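Long-range contacts in 5-oxoprolinase subunit A (Thermus thermophilus, PDB 2DFA), which probably catalyses the ATP-dependent cleavage of 5-oxoproline to L-glutamate, as one component of a complex with PxpB and PxpC: residues 106-111 and 139-144; 187-192 and 230-235; 168-173 and 211-216; 24-29 and 53-58; 63-68 and 112-117. One frame throughout, in Å; residues are numbered along the deposited sequence.

Contact 1. Residues 106-111 and 139-144; sequences HHVKPH and LPLVVL
The first torsion of His107 (chi1 63°) places CG between its own backbone N and carbonyl carbon, while Val142 holds CG1 anti to its backbone N (chi1 175°), which leaves CG2, beside that N, facing the imidazole. The two groups meet obliquely, CD2 of His107 lying 3.8 Å from CG2 of Val142. Beside it, Val142 CB packs against Lys109 CB, 3.9 Å away; the extended lysine chain then leads off to a salt bridge with Glu163 and a hydrogen bond to Asn6. Two backbone bonds tie the segments. Val108 N donates to Pro140 O, and Val142 N gives a nearly straight bond to Val108 O (3.0 Å, 177° at the hydrogen), so both the N-H and the C=O of Val108 bond across the contact. This is the pattern of a parallel beta bridge between Val108 and Leu141, a single bridge that sets residues 106-111, themselves not a regular strand, between strand 141-143 and strand 58-62, to which His107 and Lys109 bond through Ala61, consistent with a barrel-like fold of the glycoside hydrolase/deacetylase clan. Leu141 CD1 also closes on the bridge, 3.3 Å from Val108 O and 4.0 Å from Val108 CG1. At the start of the segments the ring of Pro140 sits against the backbone, its CG 3.1 Å from His106 O. His106 and His107 share a hydrogen bond between their ND1 atoms, at 2.8 Å. Their other ring nitrogens reach the C-terminal carboxylate of Phe250 and the amide oxygen of Asn32, respectively. His111, just beyond, may with Asp8 and His62 form a metal site.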
# COMPACT_ATOMS: atom_id res chain seq x y z
N HIS A 106 26.76 3.28 -5.55
CA HIS A 106 27.93 2.44 -5.32
C HIS A 106 27.80 0.95 -5.60
O HIS A 106 28.72 0.32 -6.13
CB HIS A 106 28.40 2.66 -3.88
CG HIS A 106 29.63 1.89 -3.51
ND1 HIS A 106 29.58 0.76 -2.73
CD2 HIS A 106 30.94 2.12 -3.79
CE1 HIS A 106 30.82 0.32 -2.53
NE2 HIS A 106 31.65 1.12 -3.16
N HIS A 107 26.65 0.37 -5.26
CA HIS A 107 26.46 -1.06 -5.48
C HIS A 107 24.98 -1.43 -5.35
O HIS A 107 24.13 -0.56 -5.16
CB HIS A 107 27.25 -1.86 -4.43
CG HIS A 107 26.78 -1.62 -3.02
ND1 HIS A 107 27.14 -0.50 -2.30
CD2 HIS A 107 25.95 -2.33 -2.23
CE1 HIS A 107 26.54 -0.53 -1.12
NE2 HIS A 107 25.81 -1.63 -1.05
N VAL A 108 24.70 -2.71 -5.47
CA VAL A 108 23.35 -3.23 -5.30
C VAL A 108 23.48 -4.50 -4.48
O VAL A 108 24.40 -5.31 -4.67
CB VAL A 108 22.67 -3.58 -6.65
CG1 VAL A 108 21.31 -4.24 -6.37
CG2 VAL A 108 22.46 -2.31 -7.47
N LYS A 109 22.56 -4.67 -3.53
CA LYS A 109 22.52 -5.83 -2.67
C LYS A 109 21.06 -6.10 -2.30
O LYS A 109 20.44 -5.31 -1.60
CB LYS A 109 23.32 -5.58 -1.39
CG LYS A 109 23.21 -6.70 -0.36
CD LYS A 109 23.84 -6.27 0.96
CE LYS A 109 23.69 -7.33 2.04
NZ LYS A 109 24.16 -6.79 3.35
N PRO A 110 20.51 -7.23 -2.76
CA PRO A 110 19.12 -7.61 -2.47
C PRO A 110 18.86 -7.71 -0.97
O PRO A 110 19.77 -8.02 -0.20
CB PRO A 110 18.98 -8.97 -3.15
CG PRO A 110 20.00 -8.90 -4.28
CD PRO A 110 21.17 -8.23 -3.62
N HIS A 111 17.62 -7.46 -0.57
CA HIS A 111 17.24 -7.51 0.84
C HIS A 111 16.39 -8.72 1.22
O HIS A 111 15.59 -9.22 0.42
CB HIS A 111 16.46 -6.25 1.23
CG HIS A 111 15.68 -6.40 2.50
ND1 HIS A 111 16.27 -6.32 3.75
CD2 HIS A 111 14.38 -6.69 2.72
CE1 HIS A 111 15.36 -6.55 4.68
NE2 HIS A 111 14.20 -6.78 4.09
N LEU A 139 27.84 -1.41 -12.41
CA LEU A 139 27.44 -1.57 -11.02
C LEU A 139 27.83 -2.91 -10.41
O LEU A 139 27.49 -3.98 -10.94
CB LEU A 139 25.92 -1.42 -10.89
CG LEU A 139 25.32 -0.03 -10.68
CD1 LEU A 139 23.80 -0.13 -10.79
CD2 LEU A 139 25.73 0.50 -9.30
N PRO A 140 28.56 -2.89 -9.28
CA PRO A 140 28.94 -4.16 -8.66
C PRO A 140 27.75 -4.74 -7.89
O PRO A 140 26.95 -4.00 -7.33
CB PRO A 140 30.09 -3.77 -7.74
CG PRO A 140 29.72 -2.39 -7.34
CD PRO A 140 29.24 -1.76 -8.62
N LEU A 141 27.64 -6.06 -7.89
CA LEU A 141 26.56 -6.72 -7.18
C LEU A 141 27.17 -7.48 -6.02
O LEU A 141 28.12 -8.25 -6.20
CB LEU A 141 25.82 -7.69 -8.12
CG LEU A 141 24.58 -8.42 -7.60
CD1 LEU A 141 23.55 -7.41 -7.11
CD2 LEU A 141 24.00 -9.28 -8.72
N VAL A 142 26.64 -7.24 -4.82
CA VAL A 142 27.12 -7.92 -3.62
C VAL A 142 26.42 -9.27 -3.56
O VAL A 142 25.19 -9.35 -3.64
CB VAL A 142 26.78 -7.09 -2.35
CG1 VAL A 142 27.18 -7.86 -1.09
CG2 VAL A 142 27.50 -5.76 -2.41
N VAL A 143 27.20 -10.34 -3.41
CA VAL A 143 26.63 -11.68 -3.37
C VAL A 143 27.22 -12.56 -2.29
O VAL A 143 28.24 -12.23 -1.67
CB VAL A 143 26.84 -12.41 -4.72
CG1 VAL A 143 26.47 -11.51 -5.88
CG2 VAL A 143 28.28 -12.86 -4.84
N LEU A 144 26.57 -13.70 -2.07
CA LEU A 144 27.05 -14.68 -1.10
C LEU A 144 27.90 -15.64 -1.91
O LEU A 144 27.43 -16.24 -2.88
CB LEU A 144 25.88 -15.45 -0.47
CG LEU A 144 25.56 -15.11 0.99
CD1 LEU A 144 24.47 -16.05 1.50
CD2 LEU A 144 26.81 -15.24 1.83

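Contact 2. Residues 187-192 and 230-235; sequences TDPEEA and PEVARA
Pro189 and Ala235 meet at the tightest point between the two helices, CB to CB at 3.5 Å. Carbon CB of Pro189 also rests 3.6 Å from Val232 CA, and the CA atoms of Pro189 and Val232 are only 4.3 Å apart, consistent with the small side chains here. The ring and the Val232 side chain meet at about a right angle, Pro189 CG being 3.8 Å from Val232 CG2. Because CG1 of Val232 is anti to its backbone N (chi1 -178°), the valine can use its two methyls separately: CG2 for the proline, and CG1 for Ala192, whose CB is 4.0 Å away. No hydrogen bond crosses between the segments; the contact is one of apolar fit.

The solvent side is looser. Glu190 starts away from the partner helix, but its bent chain brings OE1 back to 4.2 Å from Ala235 CB, a mere brush, and the side chain of exposed Glu231 touches Pro189 CG just as lightly. Asp188 takes no part in the packing but fixes its start, acting as N-cap of helix 189-201: its OD2 accepts from Glu191 N at 3.0 Å, met from above the carboxylate plane, and its OD1 weakly from Glu190 N. Pro189, directly after the cap, lacks an N-H and loses nothing there.

The paired helices 189-201 and 229-241 sit on the outside of the curled sheet. Val232 also packs on the loop residue Glu167, while Ala233, on another side of its helix, meets Ile24 and Leu27 around helix 21-24.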
# COMPACT_ATOMS: atom_id res chain seq x y z
N THR A 187 26.60 -13.25 19.11
CA THR A 187 26.07 -12.04 19.74
C THR A 187 27.18 -11.16 20.34
O THR A 187 27.09 -9.93 20.40
CB THR A 187 25.08 -12.44 20.84
OG1 THR A 187 25.76 -13.25 21.80
CG2 THR A 187 23.92 -13.24 20.24
N ASP A 188 28.25 -11.82 20.84
CA ASP A 188 29.34 -11.07 21.46
C ASP A 188 30.17 -10.32 20.43
O ASP A 188 30.84 -10.89 19.57
CB ASP A 188 30.22 -12.04 22.25
CG ASP A 188 31.43 -11.29 22.81
OD1 ASP A 188 31.23 -10.19 23.33
OD2 ASP A 188 32.53 -11.84 22.77
N PRO A 189 30.06 -8.98 20.49
CA PRO A 189 30.80 -8.10 19.59
C PRO A 189 32.30 -8.41 19.60
O PRO A 189 33.00 -8.25 18.61
CB PRO A 189 30.53 -6.66 20.03
CG PRO A 189 29.23 -6.68 20.83
CD PRO A 189 29.24 -8.18 21.39
N GLU A 190 32.79 -8.84 20.78
CA GLU A 190 34.20 -9.19 20.88
C GLU A 190 34.57 -10.36 19.96
O GLU A 190 35.57 -10.34 19.25
CB GLU A 190 34.50 -9.55 22.34
CG GLU A 190 33.92 -8.54 23.33
CD GLU A 190 34.69 -7.25 23.24
OE1 GLU A 190 34.75 -6.68 22.16
OE2 GLU A 190 35.18 -6.78 24.28
N GLU A 191 33.75 -11.43 20.02
CA GLU A 191 34.01 -12.58 19.15
C GLU A 191 33.79 -12.22 17.67
O GLU A 191 34.52 -12.63 16.79
CB GLU A 191 33.08 -13.73 19.54
CG GLU A 191 33.46 -15.04 18.85
CD GLU A 191 32.43 -16.11 19.13
OE1 GLU A 191 32.12 -16.33 20.30
OE2 GLU A 191 31.98 -16.75 18.18
N ALA A 192 32.71 -11.46 17.43
CA ALA A 192 32.44 -11.02 16.06
C ALA A 192 33.61 -10.22 15.49
O ALA A 192 34.01 -10.38 14.34
CB ALA A 192 31.18 -10.16 16.09
N PRO A 230 25.02 -1.31 16.81
CA PRO A 230 26.05 -0.28 16.96
C PRO A 230 27.27 -0.79 17.74
O PRO A 230 28.41 -0.52 17.37
CB PRO A 230 25.32 0.84 17.70
CG PRO A 230 23.93 0.72 17.16
CD PRO A 230 23.70 -0.78 17.20
N GLU A 231 27.01 -1.54 18.81
CA GLU A 231 28.09 -2.09 19.63
C GLU A 231 28.95 -3.05 18.82
O GLU A 231 30.18 -2.99 18.87
CB GLU A 231 27.51 -2.83 20.84
CG GLU A 231 27.06 -1.91 21.97
CD GLU A 231 26.40 -2.67 23.10
OE1 GLU A 231 27.03 -3.60 23.65
OE2 GLU A 231 25.24 -2.33 23.45
N VAL A 232 28.31 -3.95 18.08
CA VAL A 232 29.03 -4.91 17.26
C VAL A 232 29.83 -4.18 16.20
O VAL A 232 31.02 -4.44 16.02
CB VAL A 232 28.06 -5.90 16.56
CG1 VAL A 232 28.85 -6.92 15.76
CG2 VAL A 232 27.19 -6.59 17.60
N ALA A 233 29.18 -3.27 15.49
CA ALA A 233 29.84 -2.49 14.44
C ALA A 233 31.04 -1.74 15.02
O ALA A 233 32.11 -1.69 14.41
CB ALA A 233 28.85 -1.51 13.82
N ARG A 234 30.85 -1.17 16.20
CA ARG A 234 31.91 -0.42 16.87
C ARG A 234 33.08 -1.36 17.13
O ARG A 234 34.21 -1.10 16.71
CB ARG A 234 31.40 0.14 18.19
CG ARG A 234 32.30 1.18 18.83
CD ARG A 234 31.79 1.57 20.21
NE ARG A 234 30.35 1.83 20.20
CZ ARG A 234 29.78 2.84 19.55
NH1 ARG A 234 30.52 3.70 18.86
NH2 ARG A 234 28.46 2.99 19.60
N ALA A 235 32.79 -2.46 17.83
CA ALA A 235 33.81 -3.45 18.16
C ALA A 235 34.57 -3.92 16.93
O ALA A 235 35.79 -4.01 16.94
CB ALA A 235 33.16 -4.64 18.88

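Contact 3. Residues 168-173 and 211-216; sequences RAYLRS and GEVAVR
Tyr170 touches both Val213 and Val215 of residues 211-216, and its atoms can be followed outward in order. CB meets CG1 of Val213 at 4.0 Å, although that valine is modelled in two conformers and the detail is therefore uncertain. CG lies anti to the carbonyl carbon (chi1 -77°), which swings the ring along the partner chain. CD2 then comes to 4.1 Å from Val215 CG1, and CE2 is nearer still, at 3.7 Å; the methyl approaches obliquely, so that the contact is a glancing apolar one. At the tip, OH leaves the valines behind and is hydrogen-bonded to Phe165 N, which gives the polar end of a buried ring a partner.

At the outer end Arg172 reaches toward Gly211. Its chain bends at chi3, bringing NH1 to 3.8 Å from Gly211 CA, with the glycine at the guanidinium edge near its plane; NH1 is hydrogen-bonded to Gly210 O, and the backbone N of Arg172 to Asp209. The positive phi of Gly211 (65°) suits a residue without a side chain, and a CB there would run into Arg172 NH1.

Strand 212-214 pairs antiparallel with strand 204-206 in a small hairpin apart from the main sheet. The loop 168-173 lies against this hairpin, with Tyr170 also packing on Val205, on Ala164 of strand 160-164, and on Arg195 and Met199 of helix 189-201.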
# COMPACT_ATOMS: atom_id res chain seq x y z
N ARG A 168 27.59 -14.27 11.86
CA ARG A 168 26.91 -15.54 11.59
C ARG A 168 27.89 -16.70 11.59
O ARG A 168 29.02 -16.57 11.12
CB ARG A 168 26.20 -15.48 10.24
CG ARG A 168 25.05 -14.49 10.19
CD ARG A 168 23.93 -14.91 11.14
NE ARG A 168 23.35 -16.20 10.75
CZ ARG A 168 22.66 -16.39 9.63
NH1 ARG A 168 22.46 -15.39 8.78
NH2 ARG A 168 22.18 -17.60 9.35
N ALA A 169 27.46 -17.84 12.13
CA ALA A 169 28.32 -19.02 12.17
C ALA A 169 28.34 -19.67 10.79
O ALA A 169 27.36 -19.60 10.04
CB ALA A 169 27.80 -20.01 13.21
N TYR A 170 29.47 -20.29 10.47
CA TYR A 170 29.65 -20.98 9.20
C TYR A 170 29.76 -22.48 9.42
O TYR A 170 30.12 -22.94 10.50
CB TYR A 170 30.92 -20.49 8.50
CG TYR A 170 30.80 -19.14 7.84
CD1 TYR A 170 30.63 -17.98 8.59
CD2 TYR A 170 30.87 -19.03 6.45
CE1 TYR A 170 30.53 -16.73 7.97
CE2 TYR A 170 30.77 -17.79 5.82
CZ TYR A 170 30.60 -16.65 6.58
OH TYR A 170 30.50 -15.43 5.95
N LEU A 171 29.44 -23.25 8.38
CA LEU A 171 29.54 -24.70 8.44
C LEU A 171 30.71 -25.11 7.56
O LEU A 171 31.15 -24.33 6.71
CB LEU A 171 28.25 -25.34 7.92
CG LEU A 171 26.94 -24.96 8.62
CD1 LEU A 171 25.78 -25.69 7.95
CD2 LEU A 171 27.01 -25.31 10.10
N ARG A 172 31.23 -26.32 7.76
CA ARG A 172 32.36 -26.78 6.97
C ARG A 172 32.09 -26.67 5.47
O ARG A 172 33.01 -26.49 4.68
CB ARG A 172 32.71 -28.23 7.32
CG ARG A 172 33.31 -28.39 8.71
CD ARG A 172 33.79 -29.82 8.93
NE ARG A 172 34.88 -30.18 8.01
CZ ARG A 172 36.09 -29.64 8.04
NH1 ARG A 172 36.39 -28.71 8.93
NH2 ARG A 172 37.01 -30.04 7.17
N SER A 173 30.82 -26.79 5.09
CA SER A 173 30.43 -26.69 3.68
C SER A 173 30.81 -25.34 3.09
O SER A 173 30.92 -25.20 1.87
CB SER A 173 28.92 -26.90 3.55
OG SER A 173 28.21 -25.88 4.23
N GLY A 211 36.55 -27.57 12.88
CA GLY A 211 37.59 -26.95 12.08
C GLY A 211 37.28 -25.54 11.60
O GLY A 211 36.67 -24.75 12.32
N GLU A 212 37.71 -25.23 10.39
CA GLU A 212 37.48 -23.91 9.80
C GLU A 212 37.27 -24.00 8.30
O GLU A 212 37.52 -25.03 7.69
CB GLU A 212 38.66 -22.98 10.10
CG GLU A 212 40.02 -23.54 9.73
CD GLU A 212 41.15 -22.60 10.09
OE1 GLU A 212 41.04 -21.92 11.14
OE2 GLU A 212 42.15 -22.54 9.35
N VAL A 213 36.80 -22.90 7.71
CA VAL A 213 36.55 -22.85 6.28
C VAL A 213 37.10 -21.56 5.68
O VAL A 213 37.26 -20.56 6.36
CB VAL A 213 35.02 -22.96 5.98
CG1 VAL A 213 34.28 -21.85 6.71
CG2 VAL A 213 34.77 -22.88 4.48
N ALA A 214 37.40 -21.61 4.38
CA ALA A 214 37.94 -20.45 3.68
C ALA A 214 36.82 -19.47 3.34
O ALA A 214 35.71 -19.86 3.02
CB ALA A 214 38.65 -20.89 2.41
N VAL A 215 37.14 -18.18 3.43
CA VAL A 215 36.18 -17.13 3.12
C VAL A 215 36.92 -15.88 2.67
O VAL A 215 37.86 -15.43 3.33
CB VAL A 215 35.30 -16.76 4.34
CG1 VAL A 215 34.31 -17.88 4.62
CG2 VAL A 215 36.18 -16.51 5.56
N ARG A 216 36.52 -15.34 1.52
CA ARG A 216 37.14 -14.13 1.01
C ARG A 216 36.12 -13.02 1.23
O ARG A 216 35.04 -13.02 0.64
CB ARG A 216 37.46 -14.29 -0.48
CG ARG A 216 38.65 -13.44 -0.94
CD ARG A 216 38.23 -12.18 -1.67
NE ARG A 216 37.70 -12.48 -2.99
CZ ARG A 216 38.39 -13.08 -3.96
NH1 ARG A 216 39.65 -13.45 -3.75
NH2 ARG A 216 37.82 -13.32 -5.13

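Contact 4. Residues 24-29 and 53-58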
# COMPACT_ATOMS: atom_id res chain seq x y z
N ILE A 24 25.10 3.89 13.33
CA ILE A 24 25.81 2.99 12.42
C ILE A 24 26.64 3.66 11.32
O ILE A 24 27.74 3.21 11.02
CB ILE A 24 24.82 2.00 11.76
CG1 ILE A 24 24.26 1.03 12.81
CG2 ILE A 24 25.52 1.22 10.65
CD1 ILE A 24 25.28 0.02 13.32
N PHE A 25 26.11 4.71 10.71
CA PHE A 25 26.82 5.39 9.62
C PHE A 25 28.26 5.81 9.91
O PHE A 25 29.12 5.71 9.04
CB PHE A 25 26.02 6.60 9.14
CG PHE A 25 24.94 6.25 8.16
CD1 PHE A 25 24.03 5.23 8.44
CD2 PHE A 25 24.80 6.95 6.97
CE1 PHE A 25 23.01 4.91 7.54
CE2 PHE A 25 23.78 6.64 6.07
CZ PHE A 25 22.89 5.62 6.35
N PRO A 26 28.54 6.31 11.13
CA PRO A 26 29.92 6.72 11.40
C PRO A 26 30.88 5.54 11.56
O PRO A 26 32.09 5.73 11.69
CB PRO A 26 29.78 7.53 12.69
CG PRO A 26 28.65 6.85 13.39
CD PRO A 26 27.65 6.61 12.27
N LEU A 27 30.34 4.32 11.53
CA LEU A 27 31.16 3.12 11.70
C LEU A 27 31.39 2.31 10.42
O LEU A 27 32.37 1.58 10.31
CB LEU A 27 30.51 2.20 12.74
CG LEU A 27 30.14 2.82 14.09
CD1 LEU A 27 29.35 1.81 14.91
CD2 LEU A 27 31.39 3.26 14.82
N VAL A 28 30.48 2.43 9.45
CA VAL A 28 30.61 1.65 8.22
C VAL A 28 31.15 2.44 7.04
O VAL A 28 31.16 3.67 7.07
CB VAL A 28 29.24 1.04 7.81
CG1 VAL A 28 28.70 0.19 8.95
CG2 VAL A 28 28.26 2.15 7.48
N SER A 29 31.61 1.74 6.01
CA SER A 29 32.12 2.41 4.82
C SER A 29 31.09 2.40 3.70
O SER A 29 31.16 3.21 2.79
CB SER A 29 33.44 1.78 4.35
OG SER A 29 33.31 0.39 4.11
N LYS A 53 26.01 10.92 3.06
CA LYS A 53 26.86 11.94 2.44
C LYS A 53 27.63 12.71 3.52
O LYS A 53 28.82 12.97 3.37
CB LYS A 53 25.99 12.92 1.65
CG LYS A 53 26.78 14.02 0.94
CD LYS A 53 25.83 14.91 0.16
CE LYS A 53 26.57 15.98 -0.63
NZ LYS A 53 25.60 16.79 -1.42
N ALA A 54 26.94 13.06 4.59
CA ALA A 54 27.55 13.80 5.69
C ALA A 54 28.67 12.98 6.32
O ALA A 54 29.66 13.53 6.79
CB ALA A 54 26.50 14.15 6.73
N HIS A 55 28.52 11.65 6.32
CA HIS A 55 29.53 10.78 6.91
C HIS A 55 30.47 10.13 5.90
O HIS A 55 31.27 9.27 6.27
CB HIS A 55 28.87 9.70 7.76
CG HIS A 55 28.30 10.21 9.04
ND1 HIS A 55 27.07 10.85 9.11
CD2 HIS A 55 28.79 10.22 10.30
CE1 HIS A 55 26.84 11.23 10.35
NE2 HIS A 55 27.87 10.86 11.10
N GLY A 56 30.38 10.54 4.64
CA GLY A 56 31.24 9.96 3.62
C GLY A 56 31.08 8.46 3.44
O GLY A 56 32.05 7.75 3.18
N VAL A 57 29.85 7.98 3.58
CA VAL A 57 29.53 6.56 3.43
C VAL A 57 29.03 6.30 2.01
O VAL A 57 28.22 7.07 1.48
CB VAL A 57 28.43 6.14 4.43
CG1 VAL A 57 28.03 4.69 4.20
CG2 VAL A 57 28.93 6.33 5.87
N ALA A 58 29.51 5.23 1.39
CA ALA A 58 29.10 4.88 0.03
C ALA A 58 27.69 4.29 0.08
O ALA A 58 27.40 3.47 0.94
CB ALA A 58 30.06 3.86 -0.57
O HOH W 1 33.00 5.06 2.35
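Val57 is inserted among three carbonyl groups of residues 24-29. Its CG2 lies 3.2 Å from Phe25 O and 3.7 Å from Val28 O, while CG1, anti to the backbone N (chi1 176°), stands 3.7 Å from Ser29 O. The Phe25 ring and CG2 of Val28 approach the same methyls more loosely. With an alanine here both methyls would go, and a gap would probably open between the backbone at this position and the carbonyls and Phe25 ring that the methyls now pack against. Alongside, His55 lays one face of its imidazole over Phe25 CB, offset toward the rim, and its CD2 is 3.7 Å from Pro26 CB.

Polar atoms close the inner end. Ala58 N donates to Ser29 O (3.0 Å, 168° at the hydrogen), coming in tilted 30° from the carbonyl plane, and a water donates to the same oxygen at 2.6 Å while also donating to Gly56 O.

Farther out, a Schellman motif positions Val57: Gly56, with positive phi, ends helix 42-54 as Gly56 N bonds to Lys53 O and Val57 N to Ala52 O. His55 ND1 is held by Leu51 O, and Ser29 OG by Asp4 and Leu5 of strand 2-9.

The contact thus sits at the start of two neighbouring parallel strands, 30-34 and 58-62, where helix 42-54 of their beta-alpha-beta crossover returns to the sheet.

Contact 5. Residues 63-68 and 112-117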
# COMPACT_ATOMS: atom_id res chain seq x y z
N PRO A 63 17.28 -3.43 -2.75
CA PRO A 63 15.95 -3.79 -3.24
C PRO A 63 15.35 -5.03 -2.58
O PRO A 63 16.06 -5.97 -2.22
CB PRO A 63 16.16 -3.96 -4.74
CG PRO A 63 17.58 -4.50 -4.80
CD PRO A 63 18.30 -3.60 -3.81
N GLY A 64 14.03 -5.02 -2.41
CA GLY A 64 13.36 -6.15 -1.79
C GLY A 64 12.01 -6.46 -2.41
O GLY A 64 11.58 -5.82 -3.37
N PHE A 65 11.35 -7.48 -1.87
CA PHE A 65 10.02 -7.88 -2.33
C PHE A 65 9.01 -6.80 -1.98
O PHE A 65 9.21 -6.02 -1.04
CB PHE A 65 9.57 -9.18 -1.64
CG PHE A 65 10.15 -10.44 -2.23
CD1 PHE A 65 10.16 -10.65 -3.61
CD2 PHE A 65 10.62 -11.45 -1.40
CE1 PHE A 65 10.63 -11.85 -4.14
CE2 PHE A 65 11.08 -12.66 -1.92
CZ PHE A 65 11.08 -12.86 -3.30
N PRO A 66 7.90 -6.73 -2.74
CA PRO A 66 6.87 -5.73 -2.45
C PRO A 66 6.01 -6.27 -1.30
O PRO A 66 4.91 -6.77 -1.52
CB PRO A 66 6.11 -5.64 -3.77
CG PRO A 66 6.17 -7.06 -4.26
CD PRO A 66 7.62 -7.43 -4.01
N ASP A 67 6.53 -6.15 -0.08
CA ASP A 67 5.85 -6.64 1.12
C ASP A 67 6.25 -5.77 2.31
O ASP A 67 7.10 -6.15 3.12
CB ASP A 67 6.23 -8.11 1.36
CG ASP A 67 5.55 -8.73 2.58
OD1 ASP A 67 4.54 -8.18 3.06
OD2 ASP A 67 6.04 -9.78 3.04
N LEU A 68 5.65 -4.59 2.40
CA LEU A 68 5.96 -3.65 3.47
C LEU A 68 5.65 -4.20 4.86
O LEU A 68 6.51 -4.19 5.74
CB LEU A 68 5.21 -2.34 3.26
CG LEU A 68 5.50 -1.22 4.26
CD1 LEU A 68 6.99 -0.89 4.25
CD2 LEU A 68 4.67 0.00 3.91
N GLY A 112 16.56 -9.16 2.47
CA GLY A 112 15.79 -10.26 3.03
C GLY A 112 15.46 -11.47 2.18
O GLY A 112 16.34 -12.11 1.62
N ALA A 113 14.17 -11.78 2.10
CA ALA A 113 13.71 -12.95 1.35
C ALA A 113 14.10 -12.95 -0.12
O ALA A 113 14.28 -14.01 -0.71
CB ALA A 113 12.19 -13.10 1.49
N LEU A 114 14.24 -11.76 -0.72
CA LEU A 114 14.64 -11.69 -2.13
C LEU A 114 16.08 -12.20 -2.23
O LEU A 114 16.43 -12.95 -3.14
CB LEU A 114 14.57 -10.25 -2.65
CG LEU A 114 15.01 -10.00 -4.11
CD1 LEU A 114 14.23 -10.91 -5.06
CD2 LEU A 114 14.79 -8.54 -4.46
N TYR A 115 16.90 -11.78 -1.27
CA TYR A 115 18.31 -12.19 -1.22
C TYR A 115 18.35 -13.72 -1.11
O TYR A 115 19.04 -14.39 -1.89
CB TYR A 115 18.97 -11.56 0.01
CG TYR A 115 20.48 -11.72 0.09
CD1 TYR A 115 21.32 -11.05 -0.81
CD2 TYR A 115 21.06 -12.52 1.07
CE1 TYR A 115 22.71 -11.17 -0.72
CE2 TYR A 115 22.45 -12.65 1.16
CZ TYR A 115 23.27 -11.97 0.26
OH TYR A 115 24.64 -12.09 0.36
N LEU A 116 17.60 -14.27 -0.16
CA LEU A 116 17.56 -15.71 0.04
C LEU A 116 17.02 -16.46 -1.18
O LEU A 116 17.54 -17.51 -1.54
CB LEU A 116 16.72 -16.05 1.28
CG LEU A 116 17.26 -15.52 2.62
CD1 LEU A 116 16.34 -15.95 3.76
CD2 LEU A 116 18.67 -16.06 2.84
N LYS A 117 15.98 -15.92 -1.81
CA LYS A 117 15.41 -16.57 -2.99
C LYS A 117 16.47 -16.60 -4.09
O LYS A 117 16.61 -17.59 -4.82
CB LYS A 117 14.17 -15.81 -3.48
CG LYS A 117 13.39 -16.53 -4.58
CD LYS A 117 12.19 -15.69 -5.02
CE LYS A 117 11.35 -16.39 -6.08
NZ LYS A 117 10.77 -17.67 -5.60
O HOH W 2 12.87 -8.78 0.24
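Phe65 lies against the first turns of helix 112-120 with CG anti to its carbonyl carbon (chi1 -80°), which turns the ring onto Leu114 and Ala113. One ring face receives Leu114 CB almost squarely, 4.2 Å from the centroid and 5° off the normal, a CH-pi contact. The rim is engaged as well: Ala113 CB lies in the ring plane, 3.6 Å from CE2, and Lys117 CD meets CZ edge-on at 3.5 Å. Were Phe65 an alanine, Leu114 and the Lys117 CD methylene would probably lose the ring they pack on. The segment 63-68 follows strand 58-62 of the parallel sheet and, just beyond the phenylalanine, bends in an inverse gamma turn centred on Pro66. Helix 112-120 follows the extended residues 106-111, so the loop after strand 58-62 is packed on the start of this helix. Leu114 holds its CG anti to the backbone N (chi1 178°), and its two methyls then divide the work: CD1 stands 3.8 Å from Phe65 CE1, and CD2 3.6 Å from Pro63 O. Lys117 is extended until its last torsion, which turns NZ aside to a salt bridge with Glu75. A water accepts from Phe65 N at 2.9 Å and, weakly, from Leu114 N. Beyond the turn, Pro66 packs on Arg74 of one neighbouring subunit and Leu68 on Phe16 of another.

From the N terminus, contact 4 closes first, a loop made of strand 30-34 and helix 42-54. Contact 5 then opens at 63-68, and contact 1 opens at 106-111 before contact 5 has closed at 112-117, so the two cross; they touch, with a probable hydrogen bond from His111 N to Pro63 O. Contact 1 closes at strand 141-143. In the later half contacts 3 and 2 also cross, segments 168-173 and 187-192 both opening before 211-216 and 230-235 follow, yet they remain about 7 Å apart at nearest atoms. Contact 4 touches contact 1 through Ala58 and His106, and contact 2 through Leu27 and Ala233, linking the sheet to the outer helices.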